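Long-range contacts in archease, possible chaperone (Thermotoga maritima, PDB 1J5U), which probably activates the tRNA-splicing ligase complex by promoting guanylylation of its catalytic subunit RtcB, and binds a calcium ion: residues E47-D52 and R104-T109; K82-W87 and F100-K105. All blocks are in the same frame, centred on the assembly; numbering follows the deposited sequence.

Interaction 1. Residues E47-D52 and R104-T109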
loop_
_atom_site.group_PDB
_atom_site.type_symbol
_atom_site.label_atom_id
_atom_site.label_comp_id
_atom_site.label_asym_id
_atom_site.label_seq_id
_atom_site.Cartn_x
_atom_site.Cartn_y
_atom_site.Cartn_z
ATOM N N GLU A 47 9.578 2.335 2.841
ATOM C CA GLU A 47 10.672 1.948 1.957
ATOM C C GLU A 47 11.716 3.042 1.736
ATOM O O GLU A 47 12.736 2.801 1.102
ATOM C CB GLU A 47 10.119 1.491 0.612
ATOM C CG GLU A 47 9.244 0.245 0.709
ATOM C CD GLU A 47 9.206 -0.505 -0.603
ATOM O OE1 GLU A 47 9.409 0.145 -1.651
ATOM O OE2 GLU A 47 8.970 -1.728 -0.601
ATOM N N GLY A 48 11.465 4.225 2.275
ATOM C CA GLY A 48 12.384 5.346 2.130
ATOM C C GLY A 48 12.639 5.685 0.669
ATOM O O GLY A 48 13.760 6.015 0.266
ATOM N N ILE A 49 11.581 5.603 -0.133
ATOM C CA ILE A 49 11.678 5.862 -1.558
ATOM C C ILE A 49 11.940 7.320 -1.893
ATOM O O ILE A 49 11.320 8.220 -1.340
ATOM C CB ILE A 49 10.375 5.375 -2.275
ATOM C CG1 ILE A 49 10.311 3.856 -2.196
ATOM C CG2 ILE A 49 10.341 5.840 -3.738
ATOM C CD1 ILE A 49 8.971 3.244 -2.586
ATOM N N VAL A 50 12.893 7.543 -2.786
ATOM C CA VAL A 50 13.217 8.892 -3.245
ATOM C C VAL A 50 12.816 8.840 -4.715
ATOM O O VAL A 50 13.175 7.903 -5.437
ATOM C CB VAL A 50 14.734 9.217 -3.106
ATOM C CG1 VAL A 50 15.011 10.645 -3.575
ATOM C CG2 VAL A 50 15.166 9.073 -1.651
ATOM N N LEU A 51 12.063 9.835 -5.158
ATOM C CA LEU A 51 11.568 9.834 -6.530
ATOM C C LEU A 51 12.316 10.650 -7.577
ATOM O O LEU A 51 12.858 11.710 -7.287
ATOM C CB LEU A 51 10.102 10.288 -6.536
ATOM C CG LEU A 51 9.104 9.519 -5.666
ATOM C CD1 LEU A 51 7.744 10.187 -5.752
ATOM C CD2 LEU A 51 9.023 8.084 -6.131
ATOM N N ASP A 52 12.332 10.136 -8.802
ATOM C CA ASP A 52 12.915 10.863 -9.921
ATOM C C ASP A 52 11.699 11.599 -10.498
ATOM O O ASP A 52 10.615 11.570 -9.903
ATOM C CB ASP A 52 13.508 9.924 -10.974
ATOM C CG ASP A 52 14.998 9.645 -10.752
ATOM O OD1 ASP A 52 15.724 10.564 -10.315
ATOM O OD2 ASP A 52 15.452 8.511 -11.039
ATOM N N ARG A 104 14.184 6.939 -7.684
ATOM C CA ARG A 104 15.596 7.276 -7.819
ATOM C C ARG A 104 16.348 6.256 -6.960
ATOM O O ARG A 104 17.212 5.532 -7.445
ATOM C CB ARG A 104 15.877 8.688 -7.319
ATOM C CG ARG A 104 17.288 9.172 -7.662
ATOM C CD ARG A 104 17.564 10.540 -7.071
ATOM N NE ARG A 104 16.591 11.532 -7.513
ATOM C CZ ARG A 104 16.391 12.699 -6.909
ATOM N NH1 ARG A 104 17.104 13.018 -5.832
ATOM N NH2 ARG A 104 15.472 13.544 -7.372
ATOM N N LYS A 105 15.992 6.192 -5.682
ATOM C CA LYS A 105 16.613 5.236 -4.774
ATOM C C LYS A 105 15.693 4.893 -3.609
ATOM O O LYS A 105 14.706 5.592 -3.351
ATOM C CB LYS A 105 17.947 5.780 -4.245
ATOM C CG LYS A 105 17.858 7.135 -3.562
ATOM C CD LYS A 105 19.193 7.485 -2.902
ATOM C CE LYS A 105 19.211 8.926 -2.404
ATOM N NZ LYS A 105 19.077 9.902 -3.536
ATOM N N LYS A 106 16.025 3.801 -2.924
ATOM C CA LYS A 106 15.265 3.324 -1.773
ATOM C C LYS A 106 16.216 3.126 -0.596
ATOM O O LYS A 106 17.376 2.760 -0.779
ATOM C CB LYS A 106 14.580 1.995 -2.078
ATOM C CG LYS A 106 13.537 2.056 -3.164
ATOM C CD LYS A 106 12.631 0.829 -3.126
ATOM C CE LYS A 106 13.419 -0.457 -3.267
ATOM N NZ LYS A 106 12.520 -1.631 -3.320
ATOM N N GLU A 107 15.713 3.370 0.608
ATOM C CA GLU A 107 16.500 3.242 1.830
ATOM C C GLU A 107 15.526 2.871 2.934
ATOM O O GLU A 107 14.950 3.746 3.574
ATOM C CB GLU A 107 17.159 4.584 2.186
ATOM C CG GLU A 107 17.591 5.407 0.974
ATOM C CD GLU A 107 17.392 6.904 1.175
ATOM O OE1 GLU A 107 16.270 7.315 1.568
ATOM O OE2 GLU A 107 18.354 7.668 0.929
ATOM N N GLY A 108 15.322 1.582 3.151
ATOM C CA GLY A 108 14.404 1.194 4.198
ATOM C C GLY A 108 14.038 -0.265 4.167
ATOM O O GLY A 108 14.794 -1.104 3.680
ATOM N N THR A 109 12.855 -0.561 4.677
ATOM C CA THR A 109 12.368 -1.923 4.745
ATOM C C THR A 109 11.542 -2.256 3.518
ATOM O O THR A 109 10.525 -1.611 3.264
ATOM C CB THR A 109 11.477 -2.116 5.986
ATOM O OG1 THR A 109 12.028 -1.384 7.090
ATOM C CG2 THR A 109 11.392 -3.581 6.348
HETATM O O HOH W 1 10.964 -3.185 -1.577
#

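Interaction 2. Residues K82-W87 and F100-K105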
loop_
_atom_site.group_PDB
_atom_site.type_symbol
_atom_site.label_atom_id
_atom_site.label_comp_id
_atom_site.label_asym_id
_atom_site.label_seq_id
_atom_site.Cartn_x
_atom_site.Cartn_y
_atom_site.Cartn_z
ATOM N N LYS A 82 9.382 -2.907 -9.986
ATOM C CA LYS A 82 9.772 -2.611 -11.362
ATOM C C LYS A 82 10.401 -1.235 -11.448
ATOM O O LYS A 82 10.713 -0.750 -12.532
ATOM C CB LYS A 82 8.555 -2.679 -12.298
ATOM C CG LYS A 82 7.991 -4.083 -12.457
ATOM C CD LYS A 82 6.803 -4.118 -13.403
ATOM C CE LYS A 82 6.296 -5.545 -13.586
ATOM N NZ LYS A 82 5.116 -5.594 -14.511
ATOM N N GLY A 83 10.582 -0.596 -10.301
ATOM C CA GLY A 83 11.173 0.724 -10.291
ATOM C C GLY A 83 10.180 1.878 -10.352
ATOM O O GLY A 83 10.585 3.006 -10.581
ATOM N N TRP A 84 8.894 1.622 -10.116
ATOM C CA TRP A 84 7.891 2.691 -10.157
ATOM C C TRP A 84 7.072 2.801 -8.841
ATOM O O TRP A 84 6.499 1.829 -8.388
ATOM C CB TRP A 84 6.916 2.456 -11.328
ATOM C CG TRP A 84 7.558 2.510 -12.706
ATOM C CD1 TRP A 84 8.041 1.466 -13.432
ATOM C CD2 TRP A 84 7.809 3.686 -13.480
ATOM N NE1 TRP A 84 8.585 1.914 -14.617
ATOM C CE2 TRP A 84 8.454 3.275 -14.671
ATOM C CE3 TRP A 84 7.552 5.048 -13.282
ATOM C CZ2 TRP A 84 8.846 4.179 -15.661
ATOM C CZ3 TRP A 84 7.945 5.953 -14.278
ATOM C CH2 TRP A 84 8.583 5.508 -15.448
ATOM N N ALA A 85 6.989 4.000 -8.278
ATOM C CA ALA A 85 6.245 4.195 -7.040
ATOM C C ALA A 85 4.982 5.049 -7.206
ATOM O O ALA A 85 4.983 6.040 -7.938
ATOM C CB ALA A 85 7.162 4.819 -5.984
ATOM N N PRO A 86 3.882 4.649 -6.546
ATOM C CA PRO A 86 2.636 5.422 -6.642
ATOM C C PRO A 86 2.898 6.821 -6.070
ATOM O O PRO A 86 3.503 6.968 -5.010
ATOM C CB PRO A 86 1.648 4.598 -5.807
ATOM C CG PRO A 86 2.562 3.943 -4.750
ATOM C CD PRO A 86 3.723 3.488 -5.641
ATOM N N TRP A 87 2.440 7.852 -6.765
ATOM C CA TRP A 87 2.688 9.217 -6.320
ATOM C C TRP A 87 1.426 10.065 -6.150
ATOM O O TRP A 87 1.208 10.695 -5.096
ATOM C CB TRP A 87 3.665 9.885 -7.311
ATOM C CG TRP A 87 3.906 11.350 -7.073
ATOM C CD1 TRP A 87 4.386 11.939 -5.931
ATOM C CD2 TRP A 87 3.688 12.408 -8.007
ATOM N NE1 TRP A 87 4.477 13.298 -6.103
ATOM C CE2 TRP A 87 4.054 13.614 -7.368
ATOM C CE3 TRP A 87 3.219 12.453 -9.327
ATOM C CZ2 TRP A 87 3.966 14.858 -8.004
ATOM C CZ3 TRP A 87 3.131 13.694 -9.966
ATOM C CH2 TRP A 87 3.505 14.880 -9.299
ATOM N N PHE A 100 2.469 7.256 -11.272
ATOM C CA PHE A 100 3.647 6.719 -10.615
ATOM C C PHE A 100 4.844 7.585 -11.004
ATOM O O PHE A 100 4.816 8.260 -12.039
ATOM C CB PHE A 100 3.929 5.287 -11.080
ATOM C CG PHE A 100 2.875 4.296 -10.699
ATOM C CD1 PHE A 100 1.684 4.202 -11.425
ATOM C CD2 PHE A 100 3.085 3.433 -9.635
ATOM C CE1 PHE A 100 0.724 3.257 -11.101
ATOM C CE2 PHE A 100 2.130 2.482 -9.292
ATOM C CZ PHE A 100 0.947 2.387 -10.025
ATOM N N ARG A 101 5.872 7.600 -10.163
ATOM C CA ARG A 101 7.101 8.322 -10.477
ATOM C C ARG A 101 8.249 7.324 -10.375
ATOM O O ARG A 101 8.202 6.373 -9.579
ATOM C CB ARG A 101 7.309 9.527 -9.557
ATOM C CG ARG A 101 6.612 10.785 -10.091
ATOM C CD ARG A 101 6.757 11.979 -9.159
ATOM N NE ARG A 101 8.143 12.417 -9.028
ATOM C CZ ARG A 101 8.547 13.432 -8.264
ATOM N NH1 ARG A 101 7.672 14.130 -7.553
ATOM N NH2 ARG A 101 9.835 13.744 -8.204
ATOM N N LYS A 102 9.258 7.509 -11.225
ATOM C CA LYS A 102 10.397 6.617 -11.244
ATOM C C LYS A 102 11.129 6.735 -9.923
ATOM O O LYS A 102 11.336 7.828 -9.414
ATOM C CB LYS A 102 11.346 6.975 -12.392
ATOM C CG LYS A 102 12.392 5.935 -12.652
ATOM C CD LYS A 102 11.749 4.620 -13.095
ATOM C CE LYS A 102 12.788 3.501 -13.164
ATOM N NZ LYS A 102 12.203 2.215 -13.601
ATOM N N ILE A 103 11.508 5.594 -9.370
ATOM C CA ILE A 103 12.218 5.560 -8.100
ATOM C C ILE A 103 13.694 5.877 -8.317
ATOM O O ILE A 103 14.371 5.185 -9.073
ATOM C CB ILE A 103 12.089 4.164 -7.475
ATOM C CG1 ILE A 103 10.626 3.922 -7.103
ATOM C CG2 ILE A 103 13.060 4.002 -6.319
ATOM C CD1 ILE A 103 10.352 2.511 -6.600
ATOM N N ARG A 104 14.184 6.939 -7.684
ATOM C CA ARG A 104 15.596 7.276 -7.819
ATOM C C ARG A 104 16.348 6.256 -6.960
ATOM O O ARG A 104 17.212 5.532 -7.445
ATOM C CB ARG A 104 15.877 8.688 -7.319
ATOM C CG ARG A 104 17.288 9.172 -7.662
ATOM C CD ARG A 104 17.564 10.540 -7.071
ATOM N NE ARG A 104 16.591 11.532 -7.513
ATOM C CZ ARG A 104 16.391 12.699 -6.909
ATOM N NH1 ARG A 104 17.104 13.018 -5.832
ATOM N NH2 ARG A 104 15.472 13.544 -7.372
ATOM N N LYS A 105 15.992 6.192 -5.682
ATOM C CA LYS A 105 16.613 5.236 -4.774
ATOM C C LYS A 105 15.693 4.893 -3.609
ATOM O O LYS A 105 14.706 5.592 -3.351
ATOM C CB LYS A 105 17.947 5.780 -4.245
ATOM C CG LYS A 105 17.858 7.135 -3.562
ATOM C CD LYS A 105 19.193 7.485 -2.902
ATOM C CE LYS A 105 19.211 8.926 -2.404
ATOM N NZ LYS A 105 19.077 9.902 -3.536
#

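Interaction 1. Residues E47-D52 and R104-T109
The carbonyl oxygen of Val50 takes two backbone donors from the opposing chain: Arg104 N gives a short hydrogen bond to Val50 O of 2.6 Å, and Lys105 N adds a weak one. Two consecutive residues set against one is a classic beta bulge. In return Val50 N donates to Lys105 O at 2.7 Å, completing the antiparallel hydrogen-bonded pair that ties the short strand 50-52 to the end of strand 95-105. Past the bulge the chains stay antiparallel without strand pairing. Glu107 N donates to Glu47 O, and more weakly to Gly48 O, just where helix 32-47 ends in a Schellman motif whose positive-phi residue is Gly48; a CB there would collide with Glu107 O.

Arg104 reaches across toward strand 50-52, its side chain crossing that of Asp52 at about a right angle. Its chain is extended as far as CD and then bends (chi3 -57°), carrying NE to Asp52 OD1 at 3.1 Å in a salt bridge. Asp52 OD1 lies near the guanidinium plane, yet is itself met from above the carboxylate plane, the two planes being 36° apart. Val50 CG1 lies over one guanidinium face, toward its rim, 3.9 Å from Arg104 NH1. An alanine at Asp52 would remove the carboxylate and is likely to leave the Arg104 guanidinium without its charged mate and freer to swing.

At the other end Lys106 lies alongside Ile49 and Glu47, its CG 3.8 Å from Ile49 CG1. Lys106 NZ makes a long salt bridge of 4.0 Å to Glu47 OE1, while a water links NZ with Glu47 OE2, which also accepts from Ile111 N. The Glu47 carboxylate is thus held mainly through OE2, whereas the buried OE1 has no hydrogen-bonding partner and probably depends on the nearby lysine charge for its stabilisation.

Interaction 2. Residues K82-W87 and F100-K105
Residues Trp84-Pro86 pair with Phe100-Lys102 in the beta hairpin of strands 84-92 and 95-105, away from its turn. Three backbone hydrogen bonds join the two segments. Ala85 and Arg101 form an antiparallel hydrogen-bonded pair, Ala85 N giving a nearly straight bond to Arg101 O (176° at the hydrogen) and Arg101 N returning one to Ala85 O. Beyond the non-hydrogen-bonded pair of Trp84 and Lys102, Ile103 N donates to Gly83 O at 3.0 Å. Gly83 closes helix 66-81 in a Schellman motif, so this bond ties the helix end directly to the hairpin.

Apolar contacts bring Ala85 CB to 3.7 Å from Ile103 CG1. Phe100 CD2 lies 4.0 Å from Pro86 CD, the two side chains crossing obliquely; Trp76 of helix 66-81 meets the same phenylalanine ring nearly at right angles.

The remaining contacts set a basic chain over each indole. On the sheet face bearing Trp84 and Lys102, the lysine bends at chi2 (63°), laying CD over the centre of the six-membered ring in a CH-pi contact; NZ then sits 4.1 Å from the centroid of the five-membered ring, a cation-pi pair. Lys56 also makes a cation-pi contact with this tryptophan. Over one face of Trp87 lies Arg101, whose NE is meanwhile hydrogen-bonded to Asp52 O. Its guanidinium stands almost upright on the indole, the planes 85° apart, turning an edge rather than a face to the ring, with CZ 4.7 Å from the centroid of the five-membered ring. The tightest approach of this pair belongs to the methylene before the guanidinium: Arg101 CD lies 3.3 Å from Trp87 CD2.

Both contacts use strand 95-105, which pairs in its sheet with 50-52, 54-61 and 84-92. Arg104 and Lys105 fall within the segments of both, but touch the opposing segment only in interaction 1. Interaction 2 is partly buried: beside regular hairpin pairing it relies on apolar side chains and on basic chains laid over one face of each indole. Interaction 1 lies at the surface, where strand order gives way to irregular chain, and its side chains act mostly through charge and a bridging water. The two meet directly: Asp52 N probably bonds to Lys102 O and Leu51 CD2 packs on Ala85 CB. Each also takes in the C-terminal end of a helix, 32-47 in interaction 1 and 66-81 in interaction 2.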